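PDB 4L63: ECXA, which binds zinc and is probably a metallopeptidase of the metzincin type. Local coordinates for residues L168-E173 with M199-N204; E8-I13 with L192-S197. One frame throughout, in Å; residues are numbered along the deposited sequence.

Interaction 1: residues L168-E173 with M199-N204; sequences LLHNNE and MLNGSN. With ZN (zinc ion), chain G.
Asn-172 OD1 accepts the amide N-H of Asn-201, ND2 to OD1 2.9 Å. The bond is nearly straight (164°), falls on a lone pair of OD1 and lies in both amide planes. The ND2 of Asn-172 in turn donates to Asn-204 OD1, but reaches it from well above the carbonyl plane. One amide thus joins two residues of 199-204. Asn-171 OD1 takes the backbone N of Asn-201 at 2.9 Å, while the backbone N of Asn-171 donates to Met-199 O at 3.2 Å. Asn-171 CG sits between its own N and carbonyl carbon (chi1 73°), which brings the amide up to Asn-201. Leu-200 CD2 packs on that amide.

The His-170 ring carries Asn-201 CA over one face, a CH-pi contact, with Met-199 O near its edge. Glu-173 OE2 accepts from His-170 ND1 at 2.8 Å, and OE1 takes the backbone N of His-170; both donors lie above the carboxylate plane. The ND1 and zinc bonds together hold the ring's rotation; His-170 NE2 is 2.1 Å from the zinc ion. His-160 and His-164 of the HExxH helix 146-165 also bind it. Met-199 follows in sequence, consistent with the Met-turn of metzincins.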
loop_
_atom_site.group_PDB
_atom_site.type_symbol
_atom_site.label_atom_id
_atom_site.label_comp_id
_atom_site.label_asym_id
_atom_site.label_seq_id
_atom_site.Cartn_x
_atom_site.Cartn_y
_atom_site.Cartn_z
ATOM N N LEU A 168 2.334 14.922 17.902
ATOM C CA LEU A 168 1.185 14.121 17.482
ATOM C C LEU A 168 -0.094 14.570 18.181
ATOM O O LEU A 168 -0.063 15.105 19.296
ATOM C CB LEU A 168 1.428 12.637 17.751
ATOM C CG LEU A 168 2.638 12.051 17.023
ATOM C CD1 LEU A 168 2.719 10.550 17.244
ATOM C CD2 LEU A 168 2.592 12.382 15.535
ATOM N N LEU A 169 -1.217 14.357 17.508
ATOM C CA LEU A 169 -2.526 14.624 18.087
ATOM C C LEU A 169 -3.242 13.286 18.237
ATOM O O LEU A 169 -2.587 12.242 18.273
ATOM C CB LEU A 169 -3.310 15.607 17.214
ATOM C CG LEU A 169 -2.621 16.976 17.072
ATOM C CD1 LEU A 169 -3.241 17.789 15.951
ATOM C CD2 LEU A 169 -2.667 17.765 18.382
ATOM N N HIS A 170 -4.569 13.299 18.329
ATOM C CA HIS A 170 -5.312 12.042 18.448
ATOM C C HIS A 170 -5.697 11.476 17.096
ATOM O O HIS A 170 -5.842 12.221 16.131
ATOM C CB HIS A 170 -6.575 12.238 19.279
ATOM C CG HIS A 170 -6.302 12.636 20.692
ATOM N ND1 HIS A 170 -7.029 13.606 21.342
ATOM C CD2 HIS A 170 -5.379 12.194 21.578
ATOM C CE1 HIS A 170 -6.563 13.752 22.571
ATOM N NE2 HIS A 170 -5.566 12.903 22.739
ATOM N N ASN A 171 -5.909 10.163 17.054
ATOM C CA ASN A 171 -6.206 9.454 15.801
ATOM C C ASN A 171 -7.360 10.057 15.011
ATOM O O ASN A 171 -7.348 10.032 13.778
ATOM C CB ASN A 171 -6.489 7.972 16.087
ATOM C CG ASN A 171 -7.845 7.735 16.745
ATOM O OD1 ASN A 171 -8.126 8.261 17.820
ATOM N ND2 ASN A 171 -8.672 6.887 16.121
ATOM N N ASN A 172 -8.348 10.615 15.708
ATOM C CA ASN A 172 -9.555 11.068 15.031
ATOM C C ASN A 172 -9.628 12.579 14.859
ATOM O O ASN A 172 -10.716 13.137 14.654
ATOM C CB ASN A 172 -10.801 10.573 15.783
ATOM C CG ASN A 172 -10.789 10.955 17.262
ATOM O OD1 ASN A 172 -9.987 11.787 17.702
ATOM N ND2 ASN A 172 -11.707 10.365 18.031
ATOM N N GLU A 173 -8.479 13.248 14.937
ATOM C CA GLU A 173 -8.479 14.712 14.905
ATOM C C GLU A 173 -7.950 15.307 13.602
ATOM O O GLU A 173 -7.632 16.501 13.539
ATOM C CB GLU A 173 -7.700 15.256 16.103
ATOM C CG GLU A 173 -8.516 15.166 17.397
ATOM C CD GLU A 173 -7.710 15.434 18.652
ATOM O OE1 GLU A 173 -6.463 15.522 18.566
ATOM O OE2 GLU A 173 -8.337 15.554 19.731
ATOM N N MET A 199 -1.912 6.853 20.592
ATOM C CA MET A 199 -2.507 8.191 20.523
ATOM C C MET A 199 -3.993 8.146 20.182
ATOM O O MET A 199 -4.555 9.145 19.720
ATOM C CB MET A 199 -1.779 9.056 19.496
ATOM C CG MET A 199 -0.281 9.134 19.714
ATOM S SD MET A 199 0.108 9.736 21.376
ATOM C CE MET A 199 -0.582 11.403 21.329
ATOM N N LEU A 200 -4.618 6.990 20.382
ATOM C CA LEU A 200 -6.073 6.891 20.308
ATOM C C LEU A 200 -6.699 7.966 21.186
ATOM O O LEU A 200 -6.194 8.260 22.270
ATOM C CB LEU A 200 -6.557 5.513 20.758
ATOM C CG LEU A 200 -6.266 4.340 19.824
ATOM C CD1 LEU A 200 -6.879 3.062 20.391
ATOM C CD2 LEU A 200 -6.769 4.620 18.413
ATOM N N ASN A 201 -7.781 8.571 20.706
ATOM C CA ASN A 201 -8.509 9.547 21.499
ATOM C C ASN A 201 -9.172 8.841 22.679
ATOM O O ASN A 201 -10.013 7.957 22.493
ATOM C CB ASN A 201 -9.543 10.275 20.634
ATOM C CG ASN A 201 -10.067 11.537 21.284
ATOM O OD1 ASN A 201 -10.250 11.591 22.499
ATOM N ND2 ASN A 201 -10.324 12.559 20.472
ATOM N N GLY A 202 -8.782 9.227 23.892
ATOM C CA GLY A 202 -9.237 8.555 25.098
ATOM C C GLY A 202 -10.699 8.805 25.408
ATOM O O GLY A 202 -11.301 8.111 26.233
ATOM N N SER A 203 -11.272 9.809 24.749
ATOM C CA SER A 203 -12.698 10.087 24.869
ATOM C C SER A 203 -13.524 9.051 24.114
ATOM O O SER A 203 -14.707 8.867 24.393
ATOM C CB SER A 203 -13.022 11.491 24.344
ATOM O OG SER A 203 -12.422 12.499 25.142
ATOM N N ASN A 204 -12.895 8.371 23.159
ATOM C CA ASN A 204 -13.618 7.468 22.265
ATOM C C ASN A 204 -13.122 6.019 22.304
ATOM O O ASN A 204 -13.815 5.113 21.849
ATOM C CB ASN A 204 -13.545 7.995 20.827
ATOM C CG ASN A 204 -13.860 9.481 20.731
ATOM O OD1 ASN A 204 -12.955 10.325 20.680
ATOM N ND2 ASN A 204 -15.146 9.811 20.717
HETATM ZN ZN ZN G . -4.207 13.033 24.312
HETATM O O HOH W 1 -4.120 13.980 26.615
#

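Interaction 2: residues E8-I13 with L192-S197; sequences EEKKVI and LNQAPS
Glu-9 O accepts the backbone N-H of Ser-197 at 2.9 Å. The bond is almost straight (175°), and the donor lies nearly on the line of the carbonyl. Beside it the Glu-9 side chain runs alongside the Pro-196 ring, pointing the same way, with OE1 3.6 Å from Pro-196 CB. Lys-10 meets Gln-194 through methylene groups: its CD lies 3.5 Å from Gln-194 CG, where the two chains cross at a slant. The lysine chain bends at chi3 (-69°), which carries NZ on toward Leu-192. There it makes a weak hydrogen bond to Leu-192 O and a stronger one to Arg-190 O. A water links NZ to Asn-193 OD1, which also accepts from Thr-5 N; Asn-193 ND2 donates to Glu-3 O.

The second shell holds these groups. Gln-194 NE2 donates to Leu-192 O at 3.2 Å and also to Asn-229 OD1. Leu-192 O therefore receives two donors. Another water donates to both Lys-11 O and Ser-197 OG, a second bridge between the segments. Ser-197 OG is also hydrogen-bonded to Asp-230 OD1. Glu-9 OE2 forms a salt bridge with Arg-210, which joins its carboxylate to helix 207-215.

Pro-196 and Ala-195 rest on Tyr-214 of that same helix. Gln-194 and Val-12 touch helix 228-239, and Val-12 pairs with Val-186 as strand 12-16 joins strand 181-186.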
loop_
_atom_site.group_PDB
_atom_site.type_symbol
_atom_site.label_atom_id
_atom_site.label_comp_id
_atom_site.label_asym_id
_atom_site.label_seq_id
_atom_site.Cartn_x
_atom_site.Cartn_y
_atom_site.Cartn_z
ATOM N N GLU A 8 -8.790 2.902 11.287
ATOM C CA GLU A 8 -9.038 4.095 12.098
ATOM C C GLU A 8 -8.176 4.121 13.364
ATOM O O GLU A 8 -7.838 5.188 13.867
ATOM C CB GLU A 8 -10.520 4.198 12.463
ATOM C CG GLU A 8 -10.909 5.495 13.212
ATOM C CD GLU A 8 -10.585 6.777 12.446
ATOM O OE1 GLU A 8 -10.462 6.736 11.200
ATOM O OE2 GLU A 8 -10.468 7.842 13.097
ATOM N N GLU A 9 -7.790 2.948 13.860
ATOM C CA GLU A 9 -6.936 2.878 15.057
ATOM C C GLU A 9 -5.439 2.918 14.745
ATOM O O GLU A 9 -4.618 2.974 15.660
ATOM C CB GLU A 9 -7.254 1.610 15.855
ATOM C CG GLU A 9 -8.670 1.582 16.417
ATOM C CD GLU A 9 -8.984 0.282 17.146
ATOM O OE1 GLU A 9 -8.048 -0.339 17.693
ATOM O OE2 GLU A 9 -10.166 -0.131 17.145
ATOM N N LYS A 10 -5.093 2.885 13.459
ATOM C CA LYS A 10 -3.699 2.982 13.021
ATOM C C LYS A 10 -3.402 4.345 12.411
ATOM O O LYS A 10 -2.294 4.580 11.926
ATOM C CB LYS A 10 -3.367 1.908 11.981
ATOM C CG LYS A 10 -3.704 0.503 12.376
ATOM C CD LYS A 10 -3.159 -0.492 11.357
ATOM C CE LYS A 10 -3.867 -0.429 9.990
ATOM N NZ LYS A 10 -3.341 -1.553 9.109
ATOM N N LYS A 11 -4.411 5.211 12.390
ATOM C CA LYS A 11 -4.294 6.534 11.778
ATOM C C LYS A 11 -3.592 7.467 12.737
ATOM O O LYS A 11 -3.960 7.529 13.904
ATOM C CB LYS A 11 -5.681 7.090 11.423
ATOM C CG LYS A 11 -5.663 8.460 10.773
ATOM C CD LYS A 11 -7.095 8.985 10.607
ATOM C CE LYS A 11 -7.800 8.300 9.450
ATOM N NZ LYS A 11 -9.227 8.718 9.345
ATOM N N VAL A 12 -2.604 8.202 12.237
ATOM C CA VAL A 12 -1.785 9.064 13.072
ATOM C C VAL A 12 -1.897 10.490 12.562
ATOM O O VAL A 12 -1.761 10.733 11.363
ATOM C CB VAL A 12 -0.305 8.615 13.064
ATOM C CG1 VAL A 12 0.575 9.595 13.861
ATOM C CG2 VAL A 12 -0.197 7.200 13.609
ATOM N N ILE A 13 -2.150 11.418 13.479
ATOM C CA ILE A 13 -2.392 12.806 13.130
ATOM C C ILE A 13 -1.307 13.688 13.728
ATOM O O ILE A 13 -1.031 13.603 14.921
ATOM C CB ILE A 13 -3.765 13.285 13.630
ATOM C CG1 ILE A 13 -4.882 12.353 13.130
ATOM C CG2 ILE A 13 -4.010 14.748 13.252
ATOM C CD1 ILE A 13 -4.968 12.250 11.617
ATOM N N LEU A 192 0.299 -2.570 6.476
ATOM C CA LEU A 192 1.065 -3.364 7.453
ATOM C C LEU A 192 0.292 -3.498 8.764
ATOM O O LEU A 192 -0.040 -2.491 9.394
ATOM C CB LEU A 192 2.442 -2.731 7.703
ATOM C CG LEU A 192 3.411 -2.747 6.513
ATOM C CD1 LEU A 192 4.689 -1.940 6.803
ATOM C CD2 LEU A 192 3.772 -4.157 6.110
ATOM N N ASN A 193 -0.015 -4.731 9.169
ATOM C CA ASN A 193 -0.729 -4.920 10.428
ATOM C C ASN A 193 0.174 -4.532 11.599
ATOM O O ASN A 193 1.402 -4.610 11.502
ATOM C CB ASN A 193 -1.229 -6.362 10.590
ATOM C CG ASN A 193 -2.217 -6.507 11.755
ATOM O OD1 ASN A 193 -3.010 -5.600 12.039
ATOM N ND2 ASN A 193 -2.163 -7.646 12.435
ATOM N N GLN A 194 -0.448 -4.088 12.689
ATOM C CA GLN A 194 0.258 -3.500 13.821
ATOM C C GLN A 194 -0.734 -3.253 14.961
ATOM O O GLN A 194 -1.954 -3.339 14.772
ATOM C CB GLN A 194 0.938 -2.184 13.423
ATOM C CG GLN A 194 0.009 -1.213 12.694
ATOM C CD GLN A 194 0.715 0.038 12.204
ATOM O OE1 GLN A 194 1.002 0.960 12.979
ATOM N NE2 GLN A 194 1.036 0.064 10.915
ATOM N N ALA A 195 -0.213 -2.927 16.134
ATOM C CA ALA A 195 -1.051 -2.619 17.292
ATOM C C ALA A 195 -1.779 -1.291 17.099
ATOM O O ALA A 195 -1.340 -0.454 16.312
ATOM C CB ALA A 195 -0.202 -2.581 18.558
ATOM N N PRO A 196 -2.897 -1.090 17.817
ATOM C CA PRO A 196 -3.506 0.249 17.800
ATOM C C PRO A 196 -2.538 1.337 18.269
ATOM O O PRO A 196 -1.639 1.076 19.083
ATOM C CB PRO A 196 -4.693 0.118 18.771
ATOM C CG PRO A 196 -4.405 -1.119 19.586
ATOM C CD PRO A 196 -3.657 -2.036 18.652
ATOM N N SER A 197 -2.715 2.546 17.744
ATOM C CA SER A 197 -1.903 3.685 18.156
ATOM C C SER A 197 -2.109 3.972 19.640
ATOM O O SER A 197 -3.200 3.795 20.170
ATOM C CB SER A 197 -2.257 4.923 17.328
ATOM O OG SER A 197 -1.552 6.068 17.777
HETATM O O HOH W 2 -3.938 -3.568 10.725
HETATM O O HOH W 3 -3.229 7.986 16.446
#

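How the interactions relate
From the N terminus, residues 8-13 lead into strand 12-16. Helix 146-165 follows much later, then residues 168-173. Strands 177-178 and 181-186 come next, before residues 192-197 and 199-204. Interaction 2 closes a loop of 178 residues that takes in most of the chain. Interaction 1 closes one of 25 residues, containing those two strands. The two cross, because their segments alternate. They also touch: Leu-169 N probably hydrogen-bonds to Ile-13 O, and Asn-171 ND2 to Glu-8 O. Together they tie the N-terminal segment and its strand to the zinc-site loop and to the loop before helix 207-215.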